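Local coordinates for cell division control protein 13 (Saccharomyces cerevisiae, PDB 4HCE), which helps maintain telomeres in budding yeast, its OB2 domain forming a dimer that is required for productive binding of Stn1, at residues Leu42-Thr47 / Ile67-Arg72; Glu106-Asp111 / Met120-Leu125. All coordinates share one frame; numbering follows the deposited sequence.

Contact 1. Residues Leu42-Thr47 / Ile67-Arg72; sequences LKLYFT and IVIPTR
Leu42-Thr47 and Ile67-Ile69 run antiparallel as adjacent strands, their axes coming within 4.6 Å at 150°, with Leu44 and Ile67 as a hydrogen-bonded pair and Lys43 and Val68 as a non-hydrogen-bonded one. Leu44 N donates to Ile67 O over 2.7 Å and Ile67 N returns a bond to Leu44 O. Between Leu42 and Ile69 the direct bond runs from Ile69 N to Leu42 O (3.0 Å), while on the other side of these two residues a water accepts from Leu42 N and donates to Ile69 O. Leu42, Leu44, Ile67 and Ile69 stand on one face of the sheet. Leu42 and Ile69 lie side by side, CD2 of the leucine 3.9 Å from CG1 of the isoleucine, whereas Leu44 CD1 meets Ile69 CD1 at 4.0 Å, the two side chains slanting across one another. Ile67 carries CG1 beside its own backbone N (chi1 -54°), and the extended branch brings CD1 to within 3.7 Å of Phe46 CB. On the opposite face Lys43 and Val68 point the same way, touching through the lysine CG and valine CG1 at 4.1 Å before the lysine chain bends off. Ile75 of helix 72-79 packs against both Leu42 and Ile69, and Leu125 of strand 120-129 against Ile67 and Ile69. The two faces thus differ in chemistry: branched aliphatic groups meet through apolar contacts in the interior of the OB fold, while on the other side Lys43 packs against Asn27, and Tyr45 against Met120, of the second subunit.

Contact 2. Residues Glu106-Asp111 / Met120-Leu125; sequences ERILWD and MAVWSL
Trp123 offers a broad ring face to Arg107, whose side chain lies across it at about a right angle. CD of the arginine sits over the six-membered ring of Trp123, 3.8 Å from its centroid, in a CH-pi contact. Further along, the guanidinium makes a cation-pi contact with the five-membered ring, CZ lying 4.3 Å from that centroid. A bend at chi2 (64°) folds the arginine over the neighbouring strand, where Ala121 CB, a small bump, lies over one guanidinium face. On the other side of the hairpin Val122 is the central wedge: its CG2 fits between Trp110 CB (3.6 Å) and Ile108 CG1 (3.7 Å), while CG1 approaches the indole at CE3. Met120 runs alongside the same indole and touches CZ3 with its terminal CE at 3.7 Å. Ile108 CD1 rests on Ser124 CB, 3.8 Å away. Six backbone hydrogen bonds hold the antiparallel segments, whose N-to-C directions make 131° rather than 180°, a strongly twisted hairpin. Toward the turn, Leu109 and Ala121 meet Val57 of the second subunit. Arg107 NE bonds to Ala11 O. Strand 65-69 meets one edge through Val68 on Val122, and strand 16-27 touches Glu106 through Val16 and Trp123 through Glu17.

Overall arrangement
From the N terminus the chain passes through strand 16-27 before entering strand 42-47, and contact 1 closes the loop that returns as strand 65-69. Helices 72-79 and 86-92 follow, after which strands 101-110 and 120-129 form the hairpin of contact 2, closed by a short connection. The contacts are therefore in series, neither enclosing nor crossing the other. In the sheet, however, strand 120-129 lies parallel to 65-69, and Val68 joins the two contacts through probable backbone hydrogen bonds to Trp123 and Leu125. Together they link four of the five strands of the OB fold, and both reach the second subunit.

Contact 1. Residues Leu42-Thr47 / Ile67-Arg72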
ATOM      1  N   LEU B  42       4.479   1.375   7.798  1.00 32.00           N
ATOM      2  CA  LEU B  42       4.051   2.754   7.826  1.00 30.45           C
ATOM      3  C   LEU B  42       4.314   3.374   6.459  1.00 30.13           C
ATOM      4  O   LEU B  42       5.437   3.310   5.936  1.00 30.66           O
ATOM      5  CB  LEU B  42       4.758   3.524   8.944  1.00 28.79           C
ATOM      6  CG  LEU B  42       4.476   5.027   9.065  1.00 27.67           C
ATOM      7  CD1 LEU B  42       3.026   5.289   9.476  1.00 28.22           C
ATOM      8  CD2 LEU B  42       5.448   5.628  10.071  1.00 27.20           C
ATOM      9  N   LYS B  43       3.260   3.943   5.888  1.00 29.45           N
ATOM     10  CA  LYS B  43       3.303   4.605   4.589  1.00 30.32           C
ATOM     11  C   LYS B  43       2.857   6.053   4.731  1.00 28.83           C
ATOM     12  O   LYS B  43       1.914   6.356   5.495  1.00 28.33           O
ATOM     13  CB  LYS B  43       2.393   3.891   3.584  1.00 31.63           C
ATOM     14  CG  LYS B  43       2.846   2.471   3.259  1.00 36.76           C
ATOM     15  CD  LYS B  43       1.692   1.625   2.750  1.00 38.96           C
ATOM     16  CE  LYS B  43       1.745   0.217   3.326  1.00 44.10           C
ATOM     17  NZ  LYS B  43       2.177  -0.840   2.350  1.00 49.49           N
ATOM     18  N   LEU B  44       3.549   6.948   4.025  1.00 27.02           N
ATOM     19  CA  LEU B  44       3.139   8.361   3.974  1.00 26.36           C
ATOM     20  C   LEU B  44       2.705   8.743   2.574  1.00 26.76           C
ATOM     21  O   LEU B  44       3.236   8.213   1.597  1.00 29.24           O
ATOM     22  CB  LEU B  44       4.263   9.278   4.441  1.00 23.93           C
ATOM     23  CG  LEU B  44       4.891   8.943   5.799  1.00 24.57           C
ATOM     24  CD1 LEU B  44       6.021   9.936   6.039  1.00 24.68           C
ATOM     25  CD2 LEU B  44       3.893   8.981   6.943  1.00 24.81           C
ATOM     26  N   TYR B  45       1.750   9.654   2.473  1.00 26.41           N
ATOM     27  CA  TYR B  45       1.326  10.166   1.182  1.00 26.89           C
ATOM     28  C   TYR B  45       1.741  11.601   1.026  1.00 27.07           C
ATOM     29  O   TYR B  45       1.409  12.460   1.852  1.00 28.04           O
ATOM     30  CB  TYR B  45      -0.188   9.985   0.963  1.00 27.90           C
ATOM     31  CG  TYR B  45      -0.524   8.538   1.072  1.00 29.82           C
ATOM     32  CD1 TYR B  45      -0.048   7.647   0.122  1.00 29.89           C
ATOM     33  CD2 TYR B  45      -1.216   8.030   2.175  1.00 32.07           C
ATOM     34  CE1 TYR B  45      -0.281   6.301   0.218  1.00 30.76           C
ATOM     35  CE2 TYR B  45      -1.455   6.666   2.290  1.00 32.82           C
ATOM     36  CZ  TYR B  45      -0.974   5.812   1.306  1.00 33.62           C
ATOM     37  OH  TYR B  45      -1.214   4.460   1.377  1.00 36.24           O
ATOM     38  N   PHE B  46       2.418  11.839  -0.087  1.00 26.04           N
ATOM     39  CA  PHE B  46       3.021  13.105  -0.398  1.00 26.63           C
ATOM     40  C   PHE B  46       2.560  13.623  -1.751  1.00 25.27           C
ATOM     41  O   PHE B  46       2.465  12.870  -2.720  1.00 25.82           O
ATOM     42  CB  PHE B  46       4.533  12.953  -0.368  1.00 27.18           C
ATOM     43  CG  PHE B  46       5.269  14.228  -0.609  1.00 29.11           C
ATOM     44  CD1 PHE B  46       5.729  15.003   0.447  1.00 31.30           C
ATOM     45  CD2 PHE B  46       5.519  14.632  -1.895  1.00 29.61           C
ATOM     46  CE1 PHE B  46       6.405  16.191   0.201  1.00 32.48           C
ATOM     47  CE2 PHE B  46       6.185  15.794  -2.141  1.00 32.10           C
ATOM     48  CZ  PHE B  46       6.636  16.572  -1.100  1.00 30.93           C
ATOM     49  N   THR B  47       2.248  14.913  -1.793  1.00 24.13           N
ATOM     50  CA  THR B  47       1.865  15.599  -3.032  1.00 23.48           C
ATOM     51  C   THR B  47       2.101  17.121  -2.949  1.00 24.06           C
ATOM     52  O   THR B  47       2.009  17.716  -1.864  1.00 23.28           O
ATOM     53  CB  THR B  47       0.393  15.342  -3.446  1.00 22.58           C
ATOM     54  OG1 THR B  47       0.189  15.834  -4.787  1.00 23.17           O
ATOM     55  CG2 THR B  47      -0.595  16.029  -2.498  1.00 21.61           C
ATOM     56  N   ILE B  67       5.140   6.698   0.269  1.00 25.25           N
ATOM     57  CA  ILE B  67       6.508   6.606   0.777  1.00 24.53           C
ATOM     58  C   ILE B  67       6.492   5.651   1.971  1.00 25.40           C
ATOM     59  O   ILE B  67       5.775   5.883   2.954  1.00 26.06           O
ATOM     60  CB  ILE B  67       7.032   7.973   1.242  1.00 24.43           C
ATOM     61  CG1 ILE B  67       6.912   9.033   0.129  1.00 24.08           C
ATOM     62  CG2 ILE B  67       8.473   7.853   1.728  1.00 24.68           C
ATOM     63  CD1 ILE B  67       7.118  10.462   0.628  1.00 23.06           C
ATOM     64  N   VAL B  68       7.272   4.578   1.877  1.00 25.54           N
ATOM     65  CA  VAL B  68       7.354   3.619   2.947  1.00 26.79           C
ATOM     66  C   VAL B  68       8.507   3.971   3.864  1.00 26.38           C
ATOM     67  O   VAL B  68       9.590   4.384   3.394  1.00 24.60           O
ATOM     68  CB  VAL B  68       7.423   2.132   2.457  1.00 28.16           C
ATOM     69  CG1 VAL B  68       6.382   1.852   1.382  1.00 29.40           C
ATOM     70  CG2 VAL B  68       8.786   1.787   1.901  1.00 31.85           C
ATOM     71  N   ILE B  69       8.230   3.874   5.169  1.00 27.13           N
ATOM     72  CA  ILE B  69       9.244   3.821   6.232  1.00 28.15           C
ATOM     73  C   ILE B  69       9.319   2.331   6.564  1.00 29.47           C
ATOM     74  O   ILE B  69       8.455   1.806   7.265  1.00 31.55           O
ATOM     75  CB  ILE B  69       8.825   4.587   7.511  1.00 27.56           C
ATOM     76  CG1 ILE B  69       7.988   5.831   7.183  1.00 28.19           C
ATOM     77  CG2 ILE B  69      10.042   4.926   8.372  1.00 27.30           C
ATOM     78  CD1 ILE B  69       8.751   7.014   6.620  1.00 29.15           C
ATOM     79  N   PRO B  70      10.329   1.635   6.030  1.00 31.01           N
ATOM     80  CA  PRO B  70      10.359   0.153   5.974  1.00 32.88           C
ATOM     81  C   PRO B  70      10.536  -0.667   7.279  1.00 36.21           C
ATOM     82  O   PRO B  70      10.079  -1.818   7.335  1.00 39.97           O
ATOM     83  CB  PRO B  70      11.492  -0.163   4.985  1.00 32.86           C
ATOM     84  CG  PRO B  70      12.226   1.113   4.744  1.00 32.62           C
ATOM     85  CD  PRO B  70      11.491   2.268   5.370  1.00 31.88           C
ATOM     86  N   THR B  71      11.192  -0.129   8.303  1.00 35.34           N
ATOM     87  CA  THR B  71      11.397  -0.907   9.542  1.00 35.36           C
ATOM     88  C   THR B  71      10.967  -0.081  10.765  1.00 33.94           C
ATOM     89  O   THR B  71      10.931   1.157  10.709  1.00 31.91           O
ATOM     90  CB  THR B  71      12.890  -1.293   9.719  1.00 36.01           C
ATOM     91  OG1 THR B  71      13.664  -0.093   9.746  1.00 36.99           O
ATOM     92  CG2 THR B  71      13.398  -2.172   8.574  1.00 34.42           C
ATOM     93  N   ARG B  72      10.646  -0.764  11.863  1.00 33.45           N
ATOM     94  CA  ARG B  72      10.400  -0.092  13.160  1.00 34.22           C
ATOM     95  C   ARG B  72      11.569   0.778  13.649  1.00 33.43           C
ATOM     96  O   ARG B  72      11.366   1.843  14.227  1.00 32.77           O
ATOM     97  CB  ARG B  72      10.040  -1.114  14.227  1.00 34.49           C
ATOM     98  CG  ARG B  72       8.654  -1.713  14.029  1.00 36.59           C
ATOM     99  CD  ARG B  72       8.429  -2.842  15.007  1.00 38.40           C
ATOM    100  NE  ARG B  72       9.314  -3.961  14.690  1.00 41.03           N
ATOM    101  CZ  ARG B  72       9.344  -5.099  15.371  1.00 41.92           C
ATOM    102  NH1 ARG B  72       8.548  -5.268  16.414  1.00 42.09           N
ATOM    103  NH2 ARG B  72      10.171  -6.065  15.008  1.00 42.92           N
TER
HETATM  104  O   HOH W   1       7.033   0.354   8.741  1.00 42.41           O

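Contact 2. Residues Glu106-Asp111 / Met120-Leu125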
ATOM      1  N   GLU B 106      13.981   7.488  -2.000  1.00 28.85           N
ATOM      2  CA  GLU B 106      14.857   6.584  -2.691  1.00 29.21           C
ATOM      3  C   GLU B 106      14.083   5.357  -3.101  1.00 28.92           C
ATOM      4  O   GLU B 106      13.405   4.755  -2.284  1.00 29.14           O
ATOM      5  CB  GLU B 106      16.021   6.181  -1.795  1.00 31.17           C
ATOM      6  CG  GLU B 106      17.066   5.371  -2.537  1.00 34.55           C
ATOM      7  CD  GLU B 106      18.268   4.977  -1.688  1.00 39.67           C
ATOM      8  OE1 GLU B 106      19.195   4.393  -2.284  1.00 44.86           O
ATOM      9  OE2 GLU B 106      18.306   5.231  -0.452  1.00 40.68           O
ATOM     10  N   ARG B 107      14.217   4.993  -4.376  1.00 28.02           N
ATOM     11  CA  ARG B 107      13.570   3.843  -4.948  1.00 28.99           C
ATOM     12  C   ARG B 107      14.378   2.608  -4.522  1.00 31.18           C
ATOM     13  O   ARG B 107      15.559   2.467  -4.898  1.00 30.17           O
ATOM     14  CB  ARG B 107      13.584   3.975  -6.483  1.00 29.28           C
ATOM     15  CG  ARG B 107      12.639   3.040  -7.202  1.00 29.30           C
ATOM     16  CD  ARG B 107      11.216   3.414  -6.805  1.00 29.99           C
ATOM     17  NE  ARG B 107      10.242   2.813  -7.689  1.00 29.19           N
ATOM     18  CZ  ARG B 107       8.935   2.797  -7.485  1.00 28.81           C
ATOM     19  NH1 ARG B 107       8.397   3.349  -6.402  1.00 27.91           N
ATOM     20  NH2 ARG B 107       8.167   2.219  -8.386  1.00 28.58           N
ATOM     21  N   ILE B 108      13.750   1.721  -3.756  1.00 31.09           N
ATOM     22  CA  ILE B 108      14.433   0.524  -3.252  1.00 33.75           C
ATOM     23  C   ILE B 108      13.672  -0.738  -3.663  1.00 34.77           C
ATOM     24  O   ILE B 108      12.478  -0.695  -3.959  1.00 33.81           O
ATOM     25  CB  ILE B 108      14.596   0.543  -1.703  1.00 34.17           C
ATOM     26  CG1 ILE B 108      13.225   0.641  -1.006  1.00 33.65           C
ATOM     27  CG2 ILE B 108      15.538   1.655  -1.243  1.00 31.21           C
ATOM     28  CD1 ILE B 108      13.274   0.228   0.456  1.00 34.59           C
ATOM     29  N   LEU B 109      14.390  -1.851  -3.699  1.00 37.30           N
ATOM     30  CA  LEU B 109      13.792  -3.158  -3.837  1.00 39.53           C
ATOM     31  C   LEU B 109      13.536  -3.618  -2.418  1.00 43.31           C
ATOM     32  O   LEU B 109      14.466  -3.852  -1.629  1.00 43.37           O
ATOM     33  CB  LEU B 109      14.729  -4.111  -4.572  1.00 41.01           C
ATOM     34  CG  LEU B 109      14.274  -5.557  -4.747  1.00 42.64           C
ATOM     35  CD1 LEU B 109      13.136  -5.674  -5.744  1.00 41.41           C
ATOM     36  CD2 LEU B 109      15.459  -6.401  -5.185  1.00 46.34           C
ATOM     37  N   TRP B 110      12.259  -3.685  -2.085  1.00 45.71           N
ATOM     38  CA  TRP B 110      11.840  -3.924  -0.741  1.00 49.83           C
ATOM     39  C   TRP B 110      11.437  -5.357  -0.674  1.00 54.54           C
ATOM     40  O   TRP B 110      10.363  -5.745  -1.138  1.00 54.05           O
ATOM     41  CB  TRP B 110      10.700  -2.985  -0.408  1.00 51.31           C
ATOM     42  CG  TRP B 110      10.136  -3.153   0.975  1.00 54.90           C
ATOM     43  CD1 TRP B 110      10.826  -3.413   2.159  1.00 53.80           C
ATOM     44  CD2 TRP B 110       8.723  -3.061   1.365  1.00 58.14           C
ATOM     45  NE1 TRP B 110       9.962  -3.498   3.218  1.00 56.49           N
ATOM     46  CE2 TRP B 110       8.684  -3.296   2.813  1.00 58.74           C
ATOM     47  CE3 TRP B 110       7.528  -2.822   0.683  1.00 58.94           C
ATOM     48  CZ2 TRP B 110       7.490  -3.280   3.528  1.00 60.88           C
ATOM     49  CZ3 TRP B 110       6.329  -2.802   1.416  1.00 61.91           C
ATOM     50  CH2 TRP B 110       6.312  -3.024   2.804  1.00 61.05           C
ATOM     51  N   ASP B 111      12.340  -6.165  -0.133  1.00 60.67           N
ATOM     52  CA  ASP B 111      12.168  -7.603  -0.122  1.00 67.43           C
ATOM     53  C   ASP B 111      11.859  -8.073   1.296  1.00 72.60           C
ATOM     54  O   ASP B 111      12.743  -8.160   2.155  1.00 69.72           O
ATOM     55  CB  ASP B 111      13.384  -8.294  -0.719  1.00 68.75           C
ATOM     56  CG  ASP B 111      13.002  -9.494  -1.524  1.00 70.68           C
ATOM     57  OD1 ASP B 111      12.566 -10.477  -0.910  1.00 71.54           O
ATOM     58  OD2 ASP B 111      13.106  -9.452  -2.765  1.00 77.18           O
ATOM     59  N   MET B 120       9.187  -5.872  -4.044  1.00 46.29           N
ATOM     60  CA  MET B 120       8.596  -4.867  -4.927  1.00 45.75           C
ATOM     61  C   MET B 120       9.384  -3.578  -4.901  1.00 40.52           C
ATOM     62  O   MET B 120      10.176  -3.360  -3.995  1.00 40.26           O
ATOM     63  CB  MET B 120       7.101  -4.646  -4.649  1.00 47.69           C
ATOM     64  CG  MET B 120       6.706  -4.519  -3.198  1.00 50.00           C
ATOM     65  SD  MET B 120       4.951  -4.921  -3.027  1.00 54.45           S
ATOM     66  CE  MET B 120       4.812  -4.920  -1.245  1.00 52.67           C
ATOM     67  N   ALA B 121       9.206  -2.743  -5.918  1.00 38.42           N
ATOM     68  CA  ALA B 121       9.889  -1.441  -5.938  1.00 36.03           C
ATOM     69  C   ALA B 121       8.990  -0.459  -5.220  1.00 33.76           C
ATOM     70  O   ALA B 121       7.824  -0.359  -5.529  1.00 34.90           O
ATOM     71  CB  ALA B 121      10.167  -0.968  -7.356  1.00 33.03           C
ATOM     72  N   VAL B 122       9.538   0.241  -4.238  1.00 31.88           N
ATOM     73  CA  VAL B 122       8.782   1.237  -3.499  1.00 30.16           C
ATOM     74  C   VAL B 122       9.696   2.437  -3.300  1.00 30.04           C
ATOM     75  O   VAL B 122      10.921   2.328  -3.473  1.00 27.42           O
ATOM     76  CB  VAL B 122       8.311   0.701  -2.125  1.00 30.51           C
ATOM     77  CG1 VAL B 122       7.340  -0.480  -2.287  1.00 30.10           C
ATOM     78  CG2 VAL B 122       9.503   0.289  -1.269  1.00 29.49           C
ATOM     79  N   TRP B 123       9.085   3.574  -2.959  1.00 27.46           N
ATOM     80  CA  TRP B 123       9.806   4.730  -2.483  1.00 27.09           C
ATOM     81  C   TRP B 123      10.016   4.633  -0.993  1.00 28.23           C
ATOM     82  O   TRP B 123       9.064   4.435  -0.229  1.00 27.90           O
ATOM     83  CB  TRP B 123       9.016   6.000  -2.812  1.00 25.93           C
ATOM     84  CG  TRP B 123       9.031   6.322  -4.280  1.00 24.94           C
ATOM     85  CD1 TRP B 123       7.974   6.258  -5.182  1.00 24.42           C
ATOM     86  CD2 TRP B 123      10.190   6.755  -5.077  1.00 24.17           C
ATOM     87  NE1 TRP B 123       8.383   6.622  -6.446  1.00 23.83           N
ATOM     88  CE2 TRP B 123       9.695   6.955  -6.448  1.00 24.21           C
ATOM     89  CE3 TRP B 123      11.520   7.002  -4.800  1.00 23.00           C
ATOM     90  CZ2 TRP B 123      10.530   7.369  -7.476  1.00 24.12           C
ATOM     91  CZ3 TRP B 123      12.349   7.432  -5.838  1.00 23.71           C
ATOM     92  CH2 TRP B 123      11.871   7.590  -7.147  1.00 24.10           C
ATOM     93  N   SER B 124      11.250   4.775  -0.539  1.00 28.74           N
ATOM     94  CA  SER B 124      11.462   4.871   0.893  1.00 30.36           C
ATOM     95  C   SER B 124      11.991   6.229   1.311  1.00 28.74           C
ATOM     96  O   SER B 124      12.638   6.900   0.524  1.00 28.52           O
ATOM     97  CB  SER B 124      12.414   3.792   1.376  1.00 31.57           C
ATOM     98  OG  SER B 124      13.678   4.064   0.837  1.00 37.83           O
ATOM     99  N   LEU B 125      11.739   6.608   2.559  1.00 28.45           N
ATOM    100  CA  LEU B 125      12.129   7.913   3.042  1.00 29.27           C
ATOM    101  C   LEU B 125      13.614   8.005   3.314  1.00 31.98           C
ATOM    102  O   LEU B 125      14.109   7.423   4.265  1.00 33.52           O
ATOM    103  CB  LEU B 125      11.362   8.264   4.323  1.00 28.99           C
ATOM    104  CG  LEU B 125      11.524   9.694   4.833  1.00 29.54           C
ATOM    105  CD1 LEU B 125      11.873  10.646   3.686  1.00 28.56           C
ATOM    106  CD2 LEU B 125      10.227  10.121   5.489  1.00 30.22           C
TER
HETATM  107  O   HOH W   2      16.585   5.417   2.193  1.00 61.96           O